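PDB 3A2Q: 6-aminohexanoate-cyclic-dimer hydrolase from Arthrobacter sp., which hydrolyses the cyclic dimer of 6-aminohexanoic acid, a by-product of nylon-6 manufacture, to the linear dimer, as a member of the amidase family. Local coordinates for residues D98-A101 against M107-A110; A101-R106 against V165-D170; P178-G183 against L386-R391; D274-A279 against M442-M447. The protein carries 1 engineered substitution. All blocks are in the same frame, centred on the assembly; numbering follows the deposited sequence.

Contact 1: residues D98-A101 against M107-A110; sequences DHDA and MRAA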
# COMPACT_ATOMS: atom_id res chain seq x y z
N ASP A 98 21.08 -4.38 9.56
CA ASP A 98 22.29 -3.64 9.88
C ASP A 98 22.35 -2.22 9.32
O ASP A 98 23.33 -1.51 9.54
CB ASP A 98 23.52 -4.41 9.38
CG ASP A 98 23.42 -4.75 7.90
OD1 ASP A 98 23.19 -3.82 7.10
OD2 ASP A 98 23.59 -5.93 7.55
N HIS A 99 21.30 -1.79 8.63
CA HIS A 99 21.29 -0.45 8.06
C HIS A 99 19.88 0.14 7.92
O HIS A 99 18.89 -0.54 8.18
CB HIS A 99 21.93 -0.46 6.68
CG HIS A 99 21.13 -1.20 5.66
ND1 HIS A 99 21.07 -2.57 5.60
CD2 HIS A 99 20.30 -0.75 4.68
CE1 HIS A 99 20.25 -2.94 4.64
NE2 HIS A 99 19.76 -1.85 4.06
N ASP A 100 19.83 1.41 7.52
CA ASP A 100 18.57 2.11 7.29
C ASP A 100 18.32 2.16 5.78
O ASP A 100 19.25 2.41 5.01
CB ASP A 100 18.62 3.56 7.79
CG ASP A 100 18.47 3.68 9.30
OD1 ASP A 100 17.75 2.86 9.90
OD2 ASP A 100 19.06 4.62 9.87
N ALA A 101 17.09 1.93 5.36
CA ALA A 101 16.76 2.02 3.95
C ALA A 101 16.71 3.51 3.66
O ALA A 101 16.54 4.31 4.58
CB ALA A 101 15.41 1.38 3.67
N MET A 107 12.74 9.95 6.02
CA MET A 107 11.69 10.25 7.00
C MET A 107 12.27 10.89 8.27
O MET A 107 11.72 11.87 8.79
CB MET A 107 10.92 8.98 7.37
CG MET A 107 10.01 8.45 6.26
SD MET A 107 8.65 9.58 5.87
CE MET A 107 7.47 9.11 7.16
N ARG A 108 13.37 10.32 8.76
CA ARG A 108 14.01 10.84 9.97
C ARG A 108 14.54 12.25 9.76
O ARG A 108 14.43 13.10 10.64
CB ARG A 108 15.14 9.91 10.41
CG ARG A 108 15.78 10.31 11.74
CD ARG A 108 16.76 9.26 12.24
NE ARG A 108 17.96 9.16 11.41
CZ ARG A 108 18.32 8.07 10.75
NH1 ARG A 108 17.58 6.96 10.82
NH2 ARG A 108 19.44 8.07 10.03
N ALA A 109 15.12 12.50 8.59
CA ALA A 109 15.67 13.81 8.27
C ALA A 109 14.55 14.85 8.20
O ALA A 109 14.77 16.04 8.43
CB ALA A 109 16.42 13.77 6.94
N ALA A 110 13.34 14.38 7.89
CA ALA A 110 12.18 15.25 7.78
C ALA A 110 11.60 15.59 9.14
O ALA A 110 10.81 16.53 9.27
CB ALA A 110 11.12 14.59 6.91
O HOH W 1 21.37 5.56 8.58
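Asp100 and Arg108 meet across the protein surface in a salt bridge made by one carboxylate oxygen and one guanidinium nitrogen. The two side chains cross at about a right angle, the aspartate coming from the loop before helix 102-110 and the arginine reaching back from the far part of that helix. Arg108 NH1 gives its hydrogen to Asp100 OD2 at 2.9 Å, with an N-H...O angle of 156°. For the arginine this is an edge contact, since OD2 lies close to the guanidinium plane. The aspartate is met quite differently: NH1 approaches OD2 from above the carboxylate plane, and the two flat groups are turned 46° against each other. The pair is therefore a single-pronged bridge and not a flat, two-pronged one. A water molecule links the two groups a second time, donating to Asp100 OD2 at 2.8 Å and accepting a weak bond from Arg108 NH2 at 3.5 Å. Arg108 starts out extended and then turns about its CG-CD bond (chi3 68°), which brings the guanidinium edge to the acid. Both carboxylate oxygens are bonded, OD2 by the arginine and the water, OD1 by the backbone N of Gln79. Next to it, His99 ND1 donates to Asp98 OD1 at 2.9 Å, a local histidine-carboxylate bond within the loop. Ala101 is the N-cap residue of helix 102-110, and the bridge runs along the exposed side of that helix from the residue ahead of the cap to Arg108, while Met107 and Ala110 pack against helix 219-229.

Contact 2: residues A101-R106 against V165-D170; sequences AYFVQR and VAHGND
Phe103 and His167 form an edge-to-face aromatic pair, the histidine edge directed at the phenylalanine face. His167 CD2 sits over the middle of the Phe103 ring, 3.7 Å above its plane; the ring centroids are 4.8 Å apart and the planes are inclined at 62°. Packing is closest beside this, where Phe103 CE2 lies 3.6 Å from His167 CB. Phe103 holds CG anti to its own N (chi1 -174°), which carries the ring off the helix toward the strand. Here helix 102-110 lies against strand 165-170 of the large mixed sheet that forms the core of the amidase fold. The imidazole presents carbon to the phenylalanine, and both its nitrogens are engaged elsewhere, NE2 with Glu212 OE2. The His167 side chain is about 4 Å from that of Lys72, assigned by similarity to the charge relay system, and further along the strand Asn169 OD1 accepts from Lys72 NZ and Asp170 touches bound 6-aminohexanoic acid. The other flank of the helix is more open: Tyr102, Gln105 and Arg106 are partly exposed, though Arg106 NH1 still donates to the carbonyls of Val228 and Ser230.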
# COMPACT_ATOMS: atom_id res chain seq x y z
N ALA A 101 17.09 1.93 5.36
CA ALA A 101 16.76 2.02 3.95
C ALA A 101 16.71 3.51 3.66
O ALA A 101 16.54 4.31 4.58
CB ALA A 101 15.41 1.38 3.67
N TYR A 102 16.87 3.90 2.40
CA TYR A 102 16.81 5.31 2.05
C TYR A 102 15.50 5.94 2.54
O TYR A 102 15.50 7.06 3.04
CB TYR A 102 16.93 5.49 0.53
CG TYR A 102 18.30 5.17 -0.03
CD1 TYR A 102 18.42 4.46 -1.23
CD2 TYR A 102 19.46 5.60 0.60
CE1 TYR A 102 19.67 4.19 -1.78
CE2 TYR A 102 20.72 5.33 0.06
CZ TYR A 102 20.82 4.62 -1.14
OH TYR A 102 22.05 4.37 -1.71
N PHE A 103 14.40 5.20 2.39
CA PHE A 103 13.09 5.69 2.83
C PHE A 103 13.15 6.09 4.30
O PHE A 103 12.70 7.18 4.67
CB PHE A 103 12.02 4.59 2.66
CG PHE A 103 10.62 5.06 2.95
CD1 PHE A 103 9.80 5.54 1.94
CD2 PHE A 103 10.11 5.03 4.25
CE1 PHE A 103 8.50 5.98 2.20
CE2 PHE A 103 8.82 5.46 4.53
CZ PHE A 103 8.01 5.94 3.50
N VAL A 104 13.70 5.21 5.13
CA VAL A 104 13.81 5.46 6.56
C VAL A 104 14.67 6.68 6.87
O VAL A 104 14.32 7.48 7.74
CB VAL A 104 14.37 4.22 7.30
CG1 VAL A 104 14.65 4.55 8.76
CG2 VAL A 104 13.37 3.08 7.22
N GLN A 105 15.78 6.84 6.17
CA GLN A 105 16.66 7.98 6.40
C GLN A 105 15.96 9.28 6.04
O GLN A 105 16.07 10.27 6.76
CB GLN A 105 17.94 7.85 5.57
CG GLN A 105 18.74 6.60 5.85
CD GLN A 105 20.05 6.57 5.08
OE1 GLN A 105 20.08 6.87 3.89
NE2 GLN A 105 21.13 6.20 5.76
N ARG A 106 15.25 9.28 4.91
CA ARG A 106 14.52 10.45 4.44
C ARG A 106 13.46 10.90 5.44
O ARG A 106 13.28 12.10 5.67
CB ARG A 106 13.86 10.16 3.09
CG ARG A 106 14.80 10.18 1.88
CD ARG A 106 15.43 11.55 1.68
NE ARG A 106 16.07 11.70 0.38
CZ ARG A 106 15.41 11.86 -0.77
NH1 ARG A 106 14.08 11.91 -0.77
NH2 ARG A 106 16.08 11.97 -1.91
N VAL A 165 0.47 8.71 9.69
CA VAL A 165 0.97 8.25 8.39
C VAL A 165 1.78 6.98 8.57
O VAL A 165 2.29 6.70 9.65
CB VAL A 165 1.87 9.32 7.73
CG1 VAL A 165 1.11 10.62 7.58
CG2 VAL A 165 3.12 9.53 8.56
N ALA A 166 1.91 6.21 7.49
CA ALA A 166 2.67 4.97 7.55
C ALA A 166 3.14 4.56 6.17
O ALA A 166 2.63 5.03 5.15
CB ALA A 166 1.81 3.87 8.14
N HIS A 167 4.13 3.68 6.16
CA HIS A 167 4.71 3.16 4.94
C HIS A 167 4.15 1.77 4.61
O HIS A 167 3.59 1.09 5.47
CB HIS A 167 6.24 3.08 5.08
CG HIS A 167 6.89 2.04 4.22
ND1 HIS A 167 6.87 0.70 4.53
CD2 HIS A 167 7.55 2.14 3.04
CE1 HIS A 167 7.48 0.02 3.59
NE2 HIS A 167 7.91 0.87 2.67
N GLY A 168 4.32 1.37 3.36
CA GLY A 168 3.88 0.07 2.90
C GLY A 168 4.37 -0.07 1.48
O GLY A 168 4.99 0.85 0.94
N ASN A 169 4.17 -1.24 0.87
CA ASN A 169 4.56 -1.39 -0.52
C ASN A 169 3.39 -1.99 -1.27
O ASN A 169 2.44 -2.50 -0.65
CB ASN A 169 5.84 -2.21 -0.71
CG ASN A 169 6.09 -3.19 0.40
OD1 ASN A 169 5.37 -4.17 0.55
ND2 ASN A 169 7.13 -2.93 1.20
N ASP A 170 3.46 -1.94 -2.59
CA ASP A 170 2.34 -2.34 -3.42
C ASP A 170 2.82 -3.01 -4.72
O ASP A 170 3.41 -2.36 -5.58
CB ASP A 170 1.57 -1.04 -3.71
CG ASP A 170 0.24 -1.26 -4.37
OD1 ASP A 170 0.17 -2.00 -5.37
OD2 ASP A 170 -0.75 -0.65 -3.88

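Contact 3: residues P178-G183 against L386-R391; sequences PASVCG and LPTVTR
Ser180 pushes its short side chain against Thr388 and Val389, and the contact rests on how these residues are rotated. The serine has OG anti to its backbone N (chi1 175°), an orientation that places the hydroxyl between the two partners, with Ser180 OG 3.6 Å from Val389 CG2 and 3.7 Å from Thr388 CB. Ser180 CB also lies against the threonine, 3.7 Å from both Thr388 CB and Thr388 CG2. In Thr388 the methyl CG2 is the branch anti to N (chi1 -57° for OG1), which puts the methyl on Ser180 CB while OG1 bonds to Ser437 OG. Both branches of Val389 come near Ser180 OG, CG2 being the closer. No hydrogen bond joins the two segments: Ser180 OG is bonded to the backbone N of Gly450 instead. The contact sets helix 176-182, which closes in a Schellman motif at Gly183, against the loop leaving strand 383-387 of the central sheet. Thr388 also shares a backbone hydrogen bond with Gly450, so one residue of strand 448-455 bonds to both sides of the contact. The active-site region lies further off: Thr388 is about 11 Å, side chain to side chain, from Ala174, an engineered residue at the position assigned by similarity to the acyl-ester nucleophile.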
# COMPACT_ATOMS: atom_id res chain seq x y z
N PRO A 178 -5.35 -2.31 1.41
CA PRO A 178 -5.54 -2.08 2.85
C PRO A 178 -6.16 -0.71 3.12
O PRO A 178 -6.90 -0.54 4.09
CB PRO A 178 -4.13 -2.19 3.41
CG PRO A 178 -3.44 -3.10 2.44
CD PRO A 178 -3.95 -2.65 1.11
N ALA A 179 -5.85 0.28 2.28
CA ALA A 179 -6.40 1.62 2.45
C ALA A 179 -7.91 1.58 2.21
O ALA A 179 -8.68 2.14 2.97
CB ALA A 179 -5.74 2.61 1.46
N SER A 180 -8.32 0.91 1.14
CA SER A 180 -9.74 0.79 0.81
C SER A 180 -10.49 0.08 1.95
O SER A 180 -11.52 0.56 2.44
CB SER A 180 -9.91 -0.02 -0.48
OG SER A 180 -11.29 -0.25 -0.78
N VAL A 181 -9.95 -1.06 2.36
CA VAL A 181 -10.54 -1.87 3.42
C VAL A 181 -10.56 -1.22 4.80
O VAL A 181 -11.47 -1.47 5.59
CB VAL A 181 -9.80 -3.23 3.51
CG1 VAL A 181 -10.25 -4.02 4.75
CG2 VAL A 181 -10.04 -4.02 2.24
N CYS A 182 -9.57 -0.37 5.08
CA CYS A 182 -9.47 0.29 6.38
C CYS A 182 -9.91 1.75 6.43
O CYS A 182 -9.78 2.40 7.46
CB CYS A 182 -8.04 0.18 6.92
SG CYS A 182 -7.56 -1.53 7.24
N GLY A 183 -10.42 2.27 5.31
CA GLY A 183 -10.90 3.64 5.31
C GLY A 183 -9.88 4.75 5.45
O GLY A 183 -10.12 5.74 6.14
N LEU A 386 -12.49 4.27 -10.59
CA LEU A 386 -13.03 2.92 -10.45
C LEU A 386 -12.90 2.49 -9.00
O LEU A 386 -12.12 3.07 -8.24
CB LEU A 386 -12.27 1.94 -11.35
CG LEU A 386 -10.83 1.57 -10.99
CD1 LEU A 386 -10.37 0.42 -11.88
CD2 LEU A 386 -9.91 2.77 -11.16
N PRO A 387 -13.69 1.49 -8.57
CA PRO A 387 -13.61 1.04 -7.18
C PRO A 387 -12.20 0.52 -6.92
O PRO A 387 -11.55 0.01 -7.83
CB PRO A 387 -14.64 -0.09 -7.11
CG PRO A 387 -15.62 0.26 -8.20
CD PRO A 387 -14.74 0.77 -9.31
N THR A 388 -11.71 0.65 -5.69
CA THR A 388 -10.37 0.15 -5.39
C THR A 388 -10.44 -1.38 -5.34
O THR A 388 -9.60 -2.06 -5.93
CB THR A 388 -9.84 0.69 -4.06
OG1 THR A 388 -9.85 2.12 -4.09
CG2 THR A 388 -8.39 0.23 -3.83
N VAL A 389 -11.44 -1.91 -4.64
CA VAL A 389 -11.62 -3.36 -4.55
C VAL A 389 -12.96 -3.72 -5.20
O VAL A 389 -13.82 -2.86 -5.38
CB VAL A 389 -11.56 -3.87 -3.09
CG1 VAL A 389 -10.21 -3.53 -2.49
CG2 VAL A 389 -12.69 -3.27 -2.27
N THR A 390 -13.15 -5.00 -5.54
CA THR A 390 -14.37 -5.41 -6.23
C THR A 390 -15.38 -6.23 -5.43
O THR A 390 -16.40 -6.65 -5.98
CB THR A 390 -14.03 -6.21 -7.49
OG1 THR A 390 -13.63 -7.54 -7.12
CG2 THR A 390 -12.89 -5.55 -8.25
N ARG A 391 -15.10 -6.43 -4.15
CA ARG A 391 -15.97 -7.22 -3.29
C ARG A 391 -16.06 -6.65 -1.88
O ARG A 391 -15.29 -5.76 -1.50
CB ARG A 391 -15.44 -8.64 -3.18
CG ARG A 391 -14.01 -8.69 -2.66
CD ARG A 391 -13.63 -10.08 -2.16
NE ARG A 391 -14.42 -10.46 -0.99
CZ ARG A 391 -14.39 -11.67 -0.43
NH1 ARG A 391 -13.60 -12.61 -0.94
NH2 ARG A 391 -15.14 -11.93 0.62

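Contact 4: residues D274-A279 against M442-M447; sequences DPECAA and MSSDGM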
# COMPACT_ATOMS: atom_id res chain seq x y z
N ASP A 274 -19.13 -5.95 -7.12
CA ASP A 274 -20.06 -5.71 -6.02
C ASP A 274 -20.78 -4.38 -6.25
O ASP A 274 -20.14 -3.35 -6.44
CB ASP A 274 -19.30 -5.64 -4.69
CG ASP A 274 -20.21 -5.30 -3.53
OD1 ASP A 274 -20.96 -6.18 -3.08
OD2 ASP A 274 -20.18 -4.14 -3.07
N PRO A 275 -22.12 -4.38 -6.20
CA PRO A 275 -22.94 -3.18 -6.40
C PRO A 275 -22.57 -1.98 -5.52
O PRO A 275 -22.62 -0.84 -5.98
CB PRO A 275 -24.36 -3.67 -6.13
CG PRO A 275 -24.30 -5.14 -6.47
CD PRO A 275 -22.97 -5.55 -5.90
N GLU A 276 -22.23 -2.24 -4.26
CA GLU A 276 -21.89 -1.15 -3.35
C GLU A 276 -20.55 -0.55 -3.72
O GLU A 276 -20.36 0.66 -3.59
CB GLU A 276 -21.90 -1.63 -1.90
CG GLU A 276 -23.24 -2.25 -1.49
CD GLU A 276 -23.44 -2.36 0.01
OE1 GLU A 276 -22.44 -2.49 0.74
OE2 GLU A 276 -24.61 -2.33 0.45
N CYS A 277 -19.61 -1.38 -4.17
CA CYS A 277 -18.31 -0.87 -4.59
C CYS A 277 -18.52 -0.00 -5.84
O CYS A 277 -17.95 1.08 -5.95
CB CYS A 277 -17.36 -2.02 -4.92
SG CYS A 277 -16.79 -2.90 -3.47
N ALA A 278 -19.34 -0.49 -6.76
CA ALA A 278 -19.61 0.23 -7.99
C ALA A 278 -20.31 1.57 -7.71
O ALA A 278 -19.98 2.58 -8.32
CB ALA A 278 -20.47 -0.61 -8.92
N ALA A 279 -21.25 1.56 -6.77
CA ALA A 279 -21.99 2.77 -6.43
C ALA A 279 -21.11 3.86 -5.82
O ALA A 279 -21.36 5.05 -6.01
CB ALA A 279 -23.15 2.43 -5.49
N MET A 442 -18.79 3.64 2.06
CA MET A 442 -19.04 2.75 3.20
C MET A 442 -20.09 1.74 2.75
O MET A 442 -21.03 2.09 2.03
CB MET A 442 -19.59 3.54 4.40
CG MET A 442 -18.58 4.44 5.08
SD MET A 442 -17.27 3.53 5.92
CE MET A 442 -18.15 2.94 7.38
N SER A 443 -19.91 0.49 3.15
CA SER A 443 -20.85 -0.58 2.81
C SER A 443 -22.09 -0.43 3.67
O SER A 443 -22.07 0.30 4.67
CB SER A 443 -20.23 -1.94 3.09
OG SER A 443 -20.14 -2.14 4.49
N SER A 444 -23.16 -1.12 3.30
CA SER A 444 -24.39 -1.03 4.07
C SER A 444 -24.21 -1.62 5.47
O SER A 444 -25.02 -1.36 6.37
CB SER A 444 -25.54 -1.72 3.34
OG SER A 444 -25.26 -3.08 3.07
N ASP A 445 -23.16 -2.41 5.68
CA ASP A 445 -22.94 -2.97 7.00
C ASP A 445 -21.76 -2.32 7.72
O ASP A 445 -21.10 -2.95 8.55
CB ASP A 445 -22.84 -4.51 6.96
CG ASP A 445 -21.61 -5.02 6.24
OD1 ASP A 445 -20.95 -4.25 5.52
OD2 ASP A 445 -21.30 -6.22 6.41
N GLY A 446 -21.50 -1.06 7.36
CA GLY A 446 -20.45 -0.27 8.00
C GLY A 446 -18.98 -0.46 7.70
O GLY A 446 -18.14 -0.00 8.48
N MET A 447 -18.65 -1.13 6.60
CA MET A 447 -17.25 -1.36 6.24
C MET A 447 -16.81 -0.36 5.17
O MET A 447 -17.53 -0.10 4.21
CB MET A 447 -17.07 -2.79 5.72
CG MET A 447 -17.39 -3.88 6.73
SD MET A 447 -16.47 -3.69 8.26
CE MET A 447 -14.82 -4.15 7.73
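Glu276 reaches across to Ser443 and Ser444, and the residues ahead of it set up the helix that carries it. The segment begins at Asp274, the N-cap of helix 275-290. Its OD2 takes the backbone N-H of Cys277 at 3.0 Å, on the anti side of the carboxylate, and a weak bond from Glu276 N; the same oxygen also accepts from Gln392 NE2. Pro275 opens the first turn, and Glu276 follows with the whole of the polar contact. CG stands anti to the carbonyl carbon (chi1 -56°) and the chain runs out straight from there, bringing both carboxylate oxygens to Ser444. OE1 accepts from Ser444 N at 3.0 Å, on the syn side but 31° out of the carboxylate plane, while OE2 takes the hydroxyl hydrogen of Ser444 OG at 2.8 Å through its syn lone pair. One acid thus grips the amide and the hydroxyl of a single residue. What it grips is the beta-hairpin connection between antiparallel strands 435-442 and 448-455, whose type I turn runs from Ser443 to Gly446. OE1 lies 3.2 Å from Ser443 CA and receives a further bond from Gln392 NE2, so Gln392 ties Glu276 to the capping aspartate. Across the base of the turn, Ser443 OG accepts from Met447 N at 2.8 Å, and Asp445 OD2 forms a salt bridge with Arg145. Beyond Glu276 the helix turns to other partners: Cys277 is buried beside Pro387 and Ala278 packs on Leu273.

In the fold
Contacts 2 and 3 are buried, contact 1 is at the surface and contact 4 is partly buried, and the chemistry follows: an aromatic pair and close packing of small side chains inside, carboxylate bonds outside. Contacts 1 and 2 share Ala101 and helix 102-110, one using its outer flank and the other its inner; they touch where Asp100 CB lies 3.6 Å from Gln105 CG. Contacts 3 and 4, on the other side of the chain's centre, also adjoin, with Thr390 O 3.0 Å from Asp274 N in a probable hydrogen bond. Strand 165-170 of contact 2 precedes helix 176-182 of contact 3 in the chain, and both contacts reach the same sheet.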